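Local atomic coordinates of cytochrome P450 (Bacillus megaterium, PDB entry 5L91), a protein that binds a heme through an axial cysteine and probably works as a cytochrome P450 monooxygenase, here holding several molecules of the steroid corticosterone. Residues Q45-F50 and A309-V314; N74-A79 and A190-E195; I279-R284 and V332-R337; S379-L384 and E397-K402. All blocks are in the same frame, centred on the assembly; numbering follows the deposited sequence.

Interaction 1. Residues Q45-F50 and A309-V314. With C0R (corticosterone), chain F.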
# COMPACT_ATOMS: atom_id res chain seq x y z
N GLN A 45 21.64 -1.58 11.58
CA GLN A 45 22.50 -0.80 10.71
C GLN A 45 21.72 0.25 9.94
O GLN A 45 21.89 0.43 8.73
CB GLN A 45 23.28 -1.72 9.77
CG GLN A 45 24.40 -2.51 10.46
CD GLN A 45 25.66 -1.68 10.60
OE1 GLN A 45 26.26 -1.27 9.60
NE2 GLN A 45 26.07 -1.45 11.83
N VAL A 46 20.87 1.01 10.64
CA VAL A 46 20.10 2.06 9.99
C VAL A 46 19.93 3.24 10.93
O VAL A 46 19.95 3.11 12.16
CB VAL A 46 18.70 1.59 9.53
CG1 VAL A 46 18.80 0.44 8.49
CG2 VAL A 46 17.86 1.19 10.76
N TRP A 47 19.71 4.39 10.31
CA TRP A 47 19.22 5.56 11.01
C TRP A 47 17.70 5.55 10.94
O TRP A 47 17.13 5.60 9.85
CB TRP A 47 19.71 6.86 10.39
CG TRP A 47 21.13 7.16 10.56
CD1 TRP A 47 22.11 6.97 9.64
CD2 TRP A 47 21.76 7.74 11.70
NE1 TRP A 47 23.31 7.40 10.12
CE2 TRP A 47 23.13 7.86 11.40
CE3 TRP A 47 21.29 8.18 12.94
CZ2 TRP A 47 24.05 8.40 12.29
CZ3 TRP A 47 22.21 8.70 13.84
CH2 TRP A 47 23.58 8.81 13.51
N ASP A 48 17.07 5.43 12.09
CA ASP A 48 15.65 5.68 12.21
C ASP A 48 15.38 7.18 12.35
O ASP A 48 16.05 7.88 13.11
CB ASP A 48 15.11 4.91 13.41
CG ASP A 48 15.15 3.38 13.20
OD1 ASP A 48 14.74 2.92 12.12
OD2 ASP A 48 15.58 2.65 14.10
N VAL A 49 14.38 7.65 11.60
CA VAL A 49 13.93 9.04 11.65
C VAL A 49 12.45 9.04 12.02
O VAL A 49 11.62 8.56 11.24
CB VAL A 49 14.12 9.73 10.30
CG1 VAL A 49 13.64 11.16 10.36
CG2 VAL A 49 15.58 9.65 9.86
N PHE A 50 12.10 9.66 13.16
CA PHE A 50 10.78 9.51 13.75
C PHE A 50 9.90 10.76 13.74
O PHE A 50 8.69 10.64 13.98
CB PHE A 50 10.90 9.07 15.20
CG PHE A 50 11.41 7.67 15.35
CD1 PHE A 50 10.55 6.60 15.20
CD2 PHE A 50 12.74 7.42 15.64
CE1 PHE A 50 11.00 5.31 15.32
CE2 PHE A 50 13.19 6.15 15.76
CZ PHE A 50 12.32 5.08 15.61
N ALA A 309 27.39 9.24 3.73
CA ALA A 309 27.10 8.59 2.46
C ALA A 309 27.16 7.07 2.61
O ALA A 309 27.96 6.53 3.37
CB ALA A 309 28.08 9.09 1.40
N GLY A 310 26.23 6.40 1.93
CA GLY A 310 26.13 4.94 1.97
C GLY A 310 25.41 4.39 3.18
O GLY A 310 25.14 3.18 3.22
N GLU A 311 25.10 5.21 4.17
CA GLU A 311 24.38 4.69 5.31
C GLU A 311 22.89 4.63 4.97
O GLU A 311 22.38 5.42 4.17
CB GLU A 311 24.69 5.55 6.54
CG GLU A 311 26.12 5.31 7.11
CD GLU A 311 26.46 6.16 8.35
OE1 GLU A 311 25.89 7.27 8.48
OE2 GLU A 311 27.29 5.73 9.17
N HIS A 312 22.21 3.69 5.58
CA HIS A 312 20.80 3.44 5.32
C HIS A 312 19.91 4.24 6.27
O HIS A 312 20.22 4.37 7.46
CB HIS A 312 20.54 1.95 5.48
CG HIS A 312 21.03 1.13 4.34
ND1 HIS A 312 20.47 -0.07 4.00
CD2 HIS A 312 21.99 1.38 3.42
CE1 HIS A 312 21.09 -0.55 2.93
NE2 HIS A 312 22.01 0.32 2.56
N VAL A 313 18.80 4.76 5.73
CA VAL A 313 17.84 5.58 6.48
C VAL A 313 16.44 4.96 6.40
O VAL A 313 15.96 4.67 5.31
CB VAL A 313 17.78 7.02 5.95
CG1 VAL A 313 16.85 7.88 6.84
CG2 VAL A 313 19.12 7.60 5.88
N VAL A 314 15.77 4.87 7.53
CA VAL A 314 14.39 4.42 7.62
C VAL A 314 13.54 5.54 8.22
O VAL A 314 13.44 5.68 9.45
CB VAL A 314 14.28 3.14 8.46
CG1 VAL A 314 12.83 2.79 8.65
CG2 VAL A 314 15.06 1.98 7.79
C1 C0R F . 11.44 -1.52 3.33
C2 C0R F . 10.53 -0.50 2.65
C3 C0R F . 11.17 0.31 1.42
C4 C0R F . 12.22 -0.53 0.49
C5 C0R F . 12.82 -1.81 1.15
C6 C0R F . 13.89 -2.71 0.41
C7 C0R F . 15.29 -2.58 1.21
C8 C0R F . 15.08 -2.96 2.66
C9 C0R F . 13.82 -2.30 3.38
C10 C0R F . 12.47 -2.28 2.58
C11 C0R F . 13.72 -2.91 4.85
C12 C0R F . 15.15 -2.83 5.66
C13 C0R F . 16.41 -3.23 4.88
C14 C0R F . 16.40 -2.61 3.36
C15 C0R F . 17.50 -3.06 2.79
C16 C0R F . 18.58 -2.91 3.97
C17 C0R F . 17.58 -2.70 5.33
C18 C0R F . 16.44 -4.79 4.79
C19 C0R F . 11.97 -3.74 2.35
C20 C0R F . 18.16 -3.32 6.61
C21 C0R F . 17.56 -2.88 7.96
O1 C0R F . 10.90 1.48 1.14
O2 C0R F . 13.30 -4.16 4.75
O3 C0R F . 19.07 -4.14 6.53
O4 C0R F . 17.74 -3.90 8.93
O HOH W 1 23.51 1.62 7.32
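Trp47 and Val313 pair at the centre of two parallel strands, 46-49 and 312-314. Three backbone hydrogen bonds join them: Trp47 N to His312 O at 2.9 Å, Val314 N to Trp47 O at 2.8 Å, and Val49 N to Val314 O. A water extends the ladder, giving a hydrogen to Gln45 O and accepting one from His312 N. The one direct side-chain hydrogen bond is nearly straight: with CG opposite its carbonyl carbon (chi1 -70°), Trp47 sets NE1 beside Glu311 and donates in its ring plane to OE1 (3.1 Å), approaching from above the carboxylate; OE1 also takes Lys308 N. A phenylalanine at Trp47 would probably leave Glu311 without this indole donor. In apolar contact, Val49 CG2 meets Val313 CG1 at 3.7 Å on the Trp47 face. On the other face Val46 CB lies 4.1 Å from Val314 CG2. Corticosterone of chain F touches that face, its C16 in the plane of the His312 ring, 3.4 Å from ND1, and its C21 against Val46 CG1. The two strands are second and central in the five-stranded P450 sheet: 38-41 flanks the first, antiparallel 294-296, with heme-binding Arg294, the other, and 305-307 packs against Trp47.

Interaction 2. Residues N74-A79 and A190-E195. With C0R (corticosterone), chain G; C0R (corticosterone), chain E.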
# COMPACT_ATOMS: atom_id res chain seq x y z
N ASN A 74 25.62 -9.22 -10.42
CA ASN A 74 25.76 -10.60 -9.96
C ASN A 74 24.54 -11.11 -9.20
O ASN A 74 24.60 -12.20 -8.62
CB ASN A 74 27.03 -10.74 -9.09
CG ASN A 74 26.89 -10.10 -7.74
OD1 ASN A 74 26.04 -9.24 -7.50
ND2 ASN A 74 27.71 -10.54 -6.82
N GLN A 75 23.44 -10.36 -9.16
CA GLN A 75 22.16 -10.86 -8.67
C GLN A 75 21.18 -10.96 -9.83
O GLN A 75 21.37 -10.37 -10.90
CB GLN A 75 21.58 -9.96 -7.58
CG GLN A 75 22.18 -10.17 -6.20
CD GLN A 75 21.53 -9.30 -5.11
OE1 GLN A 75 20.30 -9.19 -5.00
NE2 GLN A 75 22.38 -8.63 -4.33
N ARG A 76 20.11 -11.72 -9.59
CA ARG A 76 19.04 -11.81 -10.57
C ARG A 76 18.60 -10.43 -11.05
O ARG A 76 18.41 -9.50 -10.25
CB ARG A 76 17.85 -12.53 -9.95
CG ARG A 76 17.86 -13.94 -10.25
CD ARG A 76 16.97 -14.67 -9.31
NE ARG A 76 15.55 -14.27 -9.32
CZ ARG A 76 14.67 -14.63 -10.25
NH1 ARG A 76 15.03 -15.34 -11.31
NH2 ARG A 76 13.40 -14.27 -10.12
N GLN A 77 18.42 -10.29 -12.36
CA GLN A 77 17.94 -9.05 -12.95
C GLN A 77 16.44 -9.17 -13.27
O GLN A 77 16.02 -9.34 -14.41
CB GLN A 77 18.78 -8.69 -14.17
CG GLN A 77 20.23 -8.41 -13.85
CD GLN A 77 20.39 -7.28 -12.86
OE1 GLN A 77 19.94 -6.16 -13.10
NE2 GLN A 77 21.02 -7.57 -11.72
N THR A 78 15.62 -9.08 -12.23
CA THR A 78 14.18 -9.04 -12.44
C THR A 78 13.80 -7.69 -13.01
O THR A 78 14.49 -6.69 -12.82
CB THR A 78 13.44 -9.29 -11.13
OG1 THR A 78 13.68 -8.20 -10.23
CG2 THR A 78 13.95 -10.56 -10.50
N ALA A 79 12.68 -7.68 -13.75
CA ALA A 79 12.16 -6.41 -14.25
C ALA A 79 11.78 -5.50 -13.09
O ALA A 79 11.94 -4.28 -13.18
CB ALA A 79 10.96 -6.64 -15.17
N ALA A 190 7.15 -17.40 -8.99
CA ALA A 190 5.96 -16.60 -9.26
C ALA A 190 6.33 -15.38 -10.08
O ALA A 190 5.72 -15.10 -11.10
CB ALA A 190 5.26 -16.21 -7.97
N ASN A 191 7.39 -14.67 -9.67
CA ASN A 191 7.81 -13.48 -10.39
C ASN A 191 8.16 -13.80 -11.83
O ASN A 191 7.78 -13.08 -12.76
CB ASN A 191 9.00 -12.83 -9.69
CG ASN A 191 9.62 -11.72 -10.49
OD1 ASN A 191 9.26 -10.54 -10.34
ND2 ASN A 191 10.57 -12.07 -11.34
N ASP A 192 8.93 -14.87 -12.02
CA ASP A 192 9.35 -15.24 -13.37
C ASP A 192 8.16 -15.61 -14.24
O ASP A 192 8.07 -15.19 -15.40
CB ASP A 192 10.39 -16.37 -13.28
CG ASP A 192 11.73 -15.88 -12.73
OD1 ASP A 192 11.89 -14.62 -12.60
OD2 ASP A 192 12.60 -16.72 -12.46
N GLU A 193 7.22 -16.38 -13.69
CA GLU A 193 5.98 -16.69 -14.39
C GLU A 193 5.16 -15.43 -14.68
O GLU A 193 4.59 -15.29 -15.78
CB GLU A 193 5.19 -17.69 -13.57
CG GLU A 193 5.86 -19.07 -13.60
CD GLU A 193 5.09 -20.12 -12.85
OE1 GLU A 193 4.12 -19.74 -12.16
OE2 GLU A 193 5.45 -21.33 -12.94
N LEU A 194 5.11 -14.48 -13.73
CA LEU A 194 4.40 -13.24 -13.98
C LEU A 194 5.04 -12.49 -15.12
O LEU A 194 4.36 -11.92 -15.97
CB LEU A 194 4.38 -12.34 -12.73
CG LEU A 194 3.21 -12.51 -11.79
CD1 LEU A 194 3.51 -11.84 -10.47
CD2 LEU A 194 1.99 -11.88 -12.43
N GLU A 195 6.37 -12.45 -15.13
CA GLU A 195 7.06 -11.77 -16.22
C GLU A 195 6.68 -12.41 -17.54
O GLU A 195 6.28 -11.71 -18.49
CB GLU A 195 8.58 -11.80 -16.01
CG GLU A 195 9.09 -10.97 -14.80
CD GLU A 195 10.59 -10.62 -14.88
OE1 GLU A 195 11.21 -10.77 -15.97
OE2 GLU A 195 11.14 -10.17 -13.84
C1 C0R G . 10.94 -8.70 -0.44
C2 C0R G . 10.44 -7.72 0.63
C3 C0R G . 9.74 -6.46 -0.05
C4 C0R G . 8.65 -6.88 -1.18
C5 C0R G . 8.81 -8.29 -1.81
C6 C0R G . 7.75 -8.75 -2.92
C7 C0R G . 8.56 -9.32 -4.22
C8 C0R G . 9.78 -10.17 -3.92
C9 C0R G . 10.73 -9.62 -2.75
C10 C0R G . 9.99 -9.26 -1.42
C11 C0R G . 12.08 -10.50 -2.63
C12 C0R G . 12.83 -10.60 -4.08
C13 C0R G . 11.94 -11.11 -5.20
C14 C0R G . 10.51 -10.28 -5.27
C15 C0R G . 9.84 -10.88 -6.26
C16 C0R G . 10.97 -10.90 -7.39
C17 C0R G . 12.41 -10.87 -6.46
C18 C0R G . 11.66 -12.62 -4.94
C19 C0R G . 9.44 -10.55 -0.73
C20 C0R G . 13.43 -11.88 -7.02
C21 C0R G . 14.95 -11.67 -6.77
O1 C0R G . 9.97 -5.29 0.22
O2 C0R G . 11.83 -11.72 -2.19
O3 C0R G . 12.95 -12.82 -7.63
O4 C0R G . 15.69 -12.89 -6.82
C1 C0R E . 9.76 -4.54 -4.36
C2 C0R E . 8.45 -3.84 -4.63
C3 C0R E . 8.08 -2.73 -3.53
C4 C0R E . 9.34 -1.87 -2.93
C5 C0R E . 10.73 -2.41 -3.34
C6 C0R E . 11.98 -1.60 -2.84
C7 C0R E . 13.13 -2.70 -2.51
C8 C0R E . 13.47 -3.75 -3.52
C9 C0R E . 12.17 -4.58 -3.85
C10 C0R E . 10.95 -3.68 -4.25
C11 C0R E . 12.51 -5.84 -4.81
C12 C0R E . 13.83 -6.66 -4.32
C13 C0R E . 15.04 -5.78 -4.05
C14 C0R E . 14.63 -4.61 -2.97
C15 C0R E . 15.77 -3.98 -2.70
C16 C0R E . 16.78 -5.23 -2.51
C17 C0R E . 16.04 -6.46 -3.43
C18 C0R E . 15.55 -5.12 -5.38
C19 C0R E . 11.18 -3.15 -5.69
C20 C0R E . 16.98 -7.21 -4.41
C21 C0R E . 16.53 -8.55 -5.04
O1 C0R E . 6.94 -2.50 -3.18
O2 C0R E . 12.76 -5.48 -6.05
O3 C0R E . 18.07 -6.72 -4.67
O4 C0R E . 16.37 -9.53 -4.01
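Arg76 reaches across to Asp192 and grips it end-on, NH2 to OD1 at 2.9 Å and NH1 to OD2 at 3.0 Å, with guanidinium and carboxylate planes 54° apart. The two oxygens are used differently: OD2 is met on its syn lone pair, OD1 from above the carboxylate plane. A bend at chi3 (61°) in the arginine chain lets the same guanidinium serve corticosterone of chain G as well, NE donating to O4 and NH2 to O3, both at 2.9 Å. Were Arg76 an alanine, Asp192 would probably lose its charged mate and the steroid's O3 and O4 these donors. The contact joins the loop between strand 65-66 and helix 91-99 to helix 177-207, the B-C loop meeting the G helix by P450 topology, and both touch this corticosterone. On the helix, Asn191 places its amide between loop and steroid, CG lying trans to the backbone N (chi1 171°). Its ND2, on the loop side, donates to Asp192 OD1, from the same face as Arg76 NH2, and to Glu195 OE2, while its OD1 comes within 3.4 Å of corticosterone C16. Glu195 stretches out extended beyond CG, so that OE2 receives Ala79 N at 2.9 Å from the face opposite Asn191. Thr78 lays CG2 against both Asn191 ND2 and C20 of the steroid, while helix 229-260 touches Ala79, Asn191 and Glu195.

Interaction 3. Residues I279-R284 and V332-R337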
# COMPACT_ATOMS: atom_id res chain seq x y z
N ILE A 279 -11.18 8.52 5.57
CA ILE A 279 -10.14 7.65 5.03
C ILE A 279 -8.79 8.33 5.19
O ILE A 279 -7.80 7.68 5.54
CB ILE A 279 -10.47 7.28 3.58
CG1 ILE A 279 -11.67 6.33 3.59
CG2 ILE A 279 -9.25 6.58 2.82
CD1 ILE A 279 -12.33 6.19 2.27
N GLU A 280 -8.73 9.65 4.96
CA GLU A 280 -7.45 10.35 5.12
C GLU A 280 -6.99 10.27 6.56
O GLU A 280 -5.80 10.12 6.84
CB GLU A 280 -7.58 11.81 4.68
CG GLU A 280 -7.86 11.95 3.19
CD GLU A 280 -6.79 11.29 2.31
OE1 GLU A 280 -5.58 11.54 2.52
OE2 GLU A 280 -7.16 10.50 1.42
N GLU A 281 -7.91 10.30 7.49
CA GLU A 281 -7.50 10.16 8.87
C GLU A 281 -7.00 8.76 9.16
O GLU A 281 -6.06 8.59 9.94
CB GLU A 281 -8.66 10.52 9.77
CG GLU A 281 -8.41 10.37 11.25
CD GLU A 281 -7.43 11.40 11.82
OE1 GLU A 281 -6.63 11.92 11.03
OE2 GLU A 281 -7.49 11.70 13.04
N VAL A 282 -7.62 7.75 8.55
CA VAL A 282 -7.08 6.39 8.68
C VAL A 282 -5.69 6.33 8.07
O VAL A 282 -4.79 5.73 8.64
CB VAL A 282 -8.02 5.37 8.05
CG1 VAL A 282 -7.40 3.93 8.05
CG2 VAL A 282 -9.33 5.33 8.85
N LEU A 283 -5.50 6.95 6.93
CA LEU A 283 -4.17 6.98 6.35
C LEU A 283 -3.15 7.61 7.30
O LEU A 283 -1.99 7.22 7.30
CB LEU A 283 -4.20 7.74 5.04
CG LEU A 283 -4.86 6.95 3.94
CD1 LEU A 283 -5.38 7.86 2.80
CD2 LEU A 283 -3.89 5.90 3.39
N ARG A 284 -3.58 8.59 8.11
CA ARG A 284 -2.71 9.20 9.09
C ARG A 284 -2.49 8.30 10.28
O ARG A 284 -1.35 8.05 10.69
CB ARG A 284 -3.31 10.54 9.59
CG ARG A 284 -2.45 11.17 10.69
CD ARG A 284 -3.09 12.28 11.43
NE ARG A 284 -4.14 11.80 12.32
CZ ARG A 284 -3.96 11.41 13.58
NH1 ARG A 284 -2.76 11.46 14.14
NH2 ARG A 284 -5.01 10.99 14.27
N VAL A 332 -5.88 11.08 18.79
CA VAL A 332 -7.33 11.13 18.65
C VAL A 332 -7.70 10.91 17.19
O VAL A 332 -7.18 11.60 16.29
CB VAL A 332 -7.91 12.46 19.14
CG1 VAL A 332 -9.41 12.43 18.91
CG2 VAL A 332 -7.60 12.72 20.64
N PHE A 333 -8.63 9.98 16.95
CA PHE A 333 -9.18 9.72 15.62
C PHE A 333 -10.24 10.76 15.30
O PHE A 333 -11.30 10.78 15.94
CB PHE A 333 -9.75 8.31 15.54
CG PHE A 333 -10.26 7.93 14.18
CD1 PHE A 333 -9.38 7.65 13.17
CD2 PHE A 333 -11.61 7.82 13.93
CE1 PHE A 333 -9.80 7.30 11.93
CE2 PHE A 333 -12.07 7.45 12.68
CZ PHE A 333 -11.14 7.18 11.66
N LYS A 334 -9.99 11.60 14.30
CA LYS A 334 -10.89 12.69 13.95
C LYS A 334 -11.24 12.54 12.47
O LYS A 334 -10.44 12.93 11.61
CB LYS A 334 -10.24 14.07 14.18
CG LYS A 334 -9.65 14.39 15.57
CD LYS A 334 -9.14 15.88 15.57
CE LYS A 334 -8.56 16.38 16.90
NZ LYS A 334 -7.72 17.66 16.65
N ILE A 335 -12.47 12.10 12.17
CA ILE A 335 -12.79 11.80 10.77
C ILE A 335 -12.83 13.05 9.92
O ILE A 335 -12.78 12.94 8.68
CB ILE A 335 -14.11 11.04 10.63
CG1 ILE A 335 -15.24 11.83 11.30
CG2 ILE A 335 -14.01 9.57 11.14
CD1 ILE A 335 -16.58 11.16 11.13
N ASP A 336 -12.90 14.24 10.55
CA ASP A 336 -12.91 15.51 9.84
C ASP A 336 -11.59 16.27 10.02
O ASP A 336 -11.56 17.49 9.90
CB ASP A 336 -14.10 16.39 10.26
CG ASP A 336 -14.19 16.62 11.78
OD1 ASP A 336 -13.37 16.11 12.57
OD2 ASP A 336 -15.15 17.32 12.21
N ARG A 337 -10.52 15.57 10.38
CA ARG A 337 -9.28 16.24 10.72
C ARG A 337 -8.85 17.20 9.61
O ARG A 337 -8.85 16.84 8.43
CB ARG A 337 -8.15 15.22 10.97
CG ARG A 337 -6.83 15.88 11.34
CD ARG A 337 -5.79 14.90 11.74
NE ARG A 337 -6.06 14.23 13.01
CZ ARG A 337 -5.74 14.75 14.19
NH1 ARG A 337 -5.17 15.95 14.25
NH2 ARG A 337 -5.96 14.07 15.30
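With CG trans to its backbone N (chi1 178°) and the chain bent at chi2 (69°), Glu281 turns its carboxylate from helix 275-285 into the loop 332-337. Arg337, bent at chi3, brings NE back to meet it: NE donates to Glu281 OE2 at 2.9 Å on the syn side, nearly straight, with a weak second bond to OE1, while NH1 donates to Glu328 O. Lys334 N reaches the same OE2 at 2.8 Å from the anti side. One helical turn on, Arg284 grips the carboxylate side-on, NE to OE1 at 2.8 Å and NH2 to OE2 at 2.9 Å, both from above its plane. OE2 thus takes three donors, which should hold the buried carboxylate in rotation and favour its charged form. The two arginines cross at about a right angle, Arg337 NH2 lying over a face of the Arg284 guanidinium, and the shared glutamate probably offsets their like charges. This salt-bridge network matches the ExxR glutamate and arginine of the P450 K helix joined by a downstream arginine. Beside it, Phe333 CE1 packs on Glu281 CG at 3.4 Å and on Val282 CG2. Helix 229-260 touches Val282 and Phe333, helix 262-270 touches Phe333 and Ile335, and helix 355-372 packs on Ile279.

Interaction 4. Residues S379-L384 and E397-K402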
# COMPACT_ATOMS: atom_id res chain seq x y z
N SER A 379 -17.41 -9.04 15.49
CA SER A 379 -17.90 -10.36 15.74
C SER A 379 -17.62 -10.76 17.19
O SER A 379 -16.57 -10.42 17.75
CB SER A 379 -17.21 -11.34 14.81
OG SER A 379 -17.57 -12.61 15.17
N PRO A 380 -18.53 -11.52 17.79
CA PRO A 380 -18.22 -12.18 19.07
C PRO A 380 -16.92 -12.94 19.07
O PRO A 380 -16.27 -13.07 20.12
CB PRO A 380 -19.39 -13.14 19.24
CG PRO A 380 -20.49 -12.55 18.49
CD PRO A 380 -19.89 -11.83 17.33
N SER A 381 -16.54 -13.51 17.94
CA SER A 381 -15.31 -14.28 17.85
C SER A 381 -14.13 -13.45 17.31
O SER A 381 -13.10 -14.02 16.93
CB SER A 381 -15.54 -15.51 16.99
OG SER A 381 -15.82 -15.13 15.66
N PHE A 382 -14.25 -12.11 17.27
CA PHE A 382 -13.16 -11.25 16.83
C PHE A 382 -11.89 -11.56 17.61
O PHE A 382 -11.92 -11.81 18.81
CB PHE A 382 -13.48 -9.76 17.02
CG PHE A 382 -12.32 -8.88 16.73
CD1 PHE A 382 -12.00 -8.54 15.43
CD2 PHE A 382 -11.51 -8.43 17.75
CE1 PHE A 382 -10.93 -7.75 15.16
CE2 PHE A 382 -10.41 -7.65 17.47
CZ PHE A 382 -10.12 -7.32 16.18
N GLU A 383 -10.78 -11.53 16.91
CA GLU A 383 -9.46 -11.57 17.52
C GLU A 383 -8.56 -10.58 16.82
O GLU A 383 -8.62 -10.41 15.60
CB GLU A 383 -8.87 -12.99 17.46
CG GLU A 383 -9.57 -13.91 18.43
CD GLU A 383 -8.99 -15.32 18.49
OE1 GLU A 383 -8.23 -15.74 17.58
OE2 GLU A 383 -9.31 -16.01 19.49
N LEU A 384 -7.75 -9.90 17.62
CA LEU A 384 -6.74 -9.00 17.10
C LEU A 384 -5.58 -9.82 16.58
O LEU A 384 -4.87 -10.45 17.36
CB LEU A 384 -6.30 -8.05 18.19
CG LEU A 384 -5.38 -6.92 17.71
CD1 LEU A 384 -6.08 -6.00 16.75
CD2 LEU A 384 -4.87 -6.14 18.88
N GLU A 397 -6.81 -10.69 9.75
CA GLU A 397 -8.25 -10.89 9.67
C GLU A 397 -8.93 -9.83 10.50
O GLU A 397 -8.31 -9.16 11.34
CB GLU A 397 -8.69 -12.27 10.16
CG GLU A 397 -8.41 -12.50 11.56
CD GLU A 397 -9.11 -13.74 12.13
OE1 GLU A 397 -8.76 -14.87 11.70
OE2 GLU A 397 -9.98 -13.55 13.02
N LEU A 398 -10.23 -9.66 10.22
CA LEU A 398 -11.04 -8.67 10.93
C LEU A 398 -12.48 -9.18 10.86
O LEU A 398 -13.20 -8.93 9.88
CB LEU A 398 -10.86 -7.28 10.32
CG LEU A 398 -11.77 -6.15 10.81
CD1 LEU A 398 -11.94 -6.15 12.30
CD2 LEU A 398 -11.18 -4.84 10.36
N LEU A 399 -12.88 -9.94 11.88
CA LEU A 399 -14.19 -10.57 11.91
C LEU A 399 -15.24 -9.57 12.36
O LEU A 399 -15.19 -9.06 13.48
CB LEU A 399 -14.20 -11.79 12.83
CG LEU A 399 -13.24 -12.90 12.40
CD1 LEU A 399 -13.44 -14.09 13.32
CD2 LEU A 399 -13.43 -13.29 10.93
N ILE A 400 -16.23 -9.36 11.51
CA ILE A 400 -17.27 -8.36 11.71
C ILE A 400 -18.62 -9.05 11.60
O ILE A 400 -18.83 -9.91 10.74
CB ILE A 400 -17.12 -7.23 10.67
CG1 ILE A 400 -15.89 -6.37 11.00
CG2 ILE A 400 -18.38 -6.39 10.56
CD1 ILE A 400 -15.96 -5.63 12.35
N ARG A 401 -19.53 -8.68 12.50
CA ARG A 401 -20.90 -9.15 12.46
C ARG A 401 -21.75 -8.09 11.80
O ARG A 401 -21.75 -6.93 12.24
CB ARG A 401 -21.43 -9.43 13.86
CG ARG A 401 -22.97 -9.66 13.93
CD ARG A 401 -23.33 -10.43 15.20
NE ARG A 401 -22.77 -11.79 15.15
CZ ARG A 401 -23.02 -12.75 16.05
NH1 ARG A 401 -23.81 -12.53 17.09
NH2 ARG A 401 -22.43 -13.93 15.91
N LYS A 402 -22.51 -8.48 10.77
CA LYS A 402 -23.34 -7.53 10.03
C LYS A 402 -24.52 -7.03 10.85
O LYS A 402 -24.99 -5.90 10.61
CB LYS A 402 -23.85 -8.16 8.73
CG LYS A 402 -22.79 -8.52 7.69
CD LYS A 402 -23.41 -9.39 6.62
CE LYS A 402 -22.51 -9.66 5.52
NZ LYS A 402 -23.14 -10.62 4.60
O HOH W 2 -10.73 -10.80 13.62
O HOH W 3 -7.54 -8.73 13.86
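Pro380 sets its CD over one face of the Arg401 guanidinium, 3.4 Å above the plane and over its centre, while the two side chains cross at about a right angle. Beneath this cover the arginine keeps its charge paired, for NE forms a salt bridge with Asp131. Phe382 approaches from the other end of the turn. Its CE1 meets Leu398 CD1 at 3.4 Å, and its edge faces Leu399 O. The ring is sent that way by CG lying trans to the backbone N (chi1 173°). Between these two pairs Leu399 points at the turn, with CB 3.6 Å from Ser379 CB and CD1 3.5 Å from Ser381 OG. Ser379 also fixes the backbone: its N donates to Leu399 O at 3.0 Å, and its OG, trans to its own N, accepts from Ser381 N in an ST turn within the type I turn 379-382. Where the two segments part, two waters bridge them. One gives hydrogens to Glu383 O and Glu397 OE2 and accepts from Leu399 N, and the other links Glu383 O to Glu397 O; Glu397 OE1 pairs with Lys385. The contact thus continues the antiparallel pairing of strands 377-378 and 399-401 into the turn that follows. Strand 131-133 flanks 399-401 on its other side, and helix 229-260 packs against Phe382, Leu398 and Ile400.

From the N terminus, interaction 1 opens first at 45-50 and closes only at 309-314, so its long, mostly helical loop contains interaction 2 entirely. Interaction 3 starts at 279-284, before interaction 1 has closed, and ends at 332-337, so these two cross. Interaction 4 follows in series, closing a short loop near the C terminus. Interactions 2 and 3 lie on opposite sides of the chain's centre, their own centres about 38 Å apart, while interactions 3 and 4 are nearer, about 22 Å between centres. Interaction 1 ties two strands of the mixed sheet, interaction 2 a loop to helix 177-207, interaction 3 helix 275-285 to the loop at 332-337, and interaction 4 a turn to the three-stranded sheet.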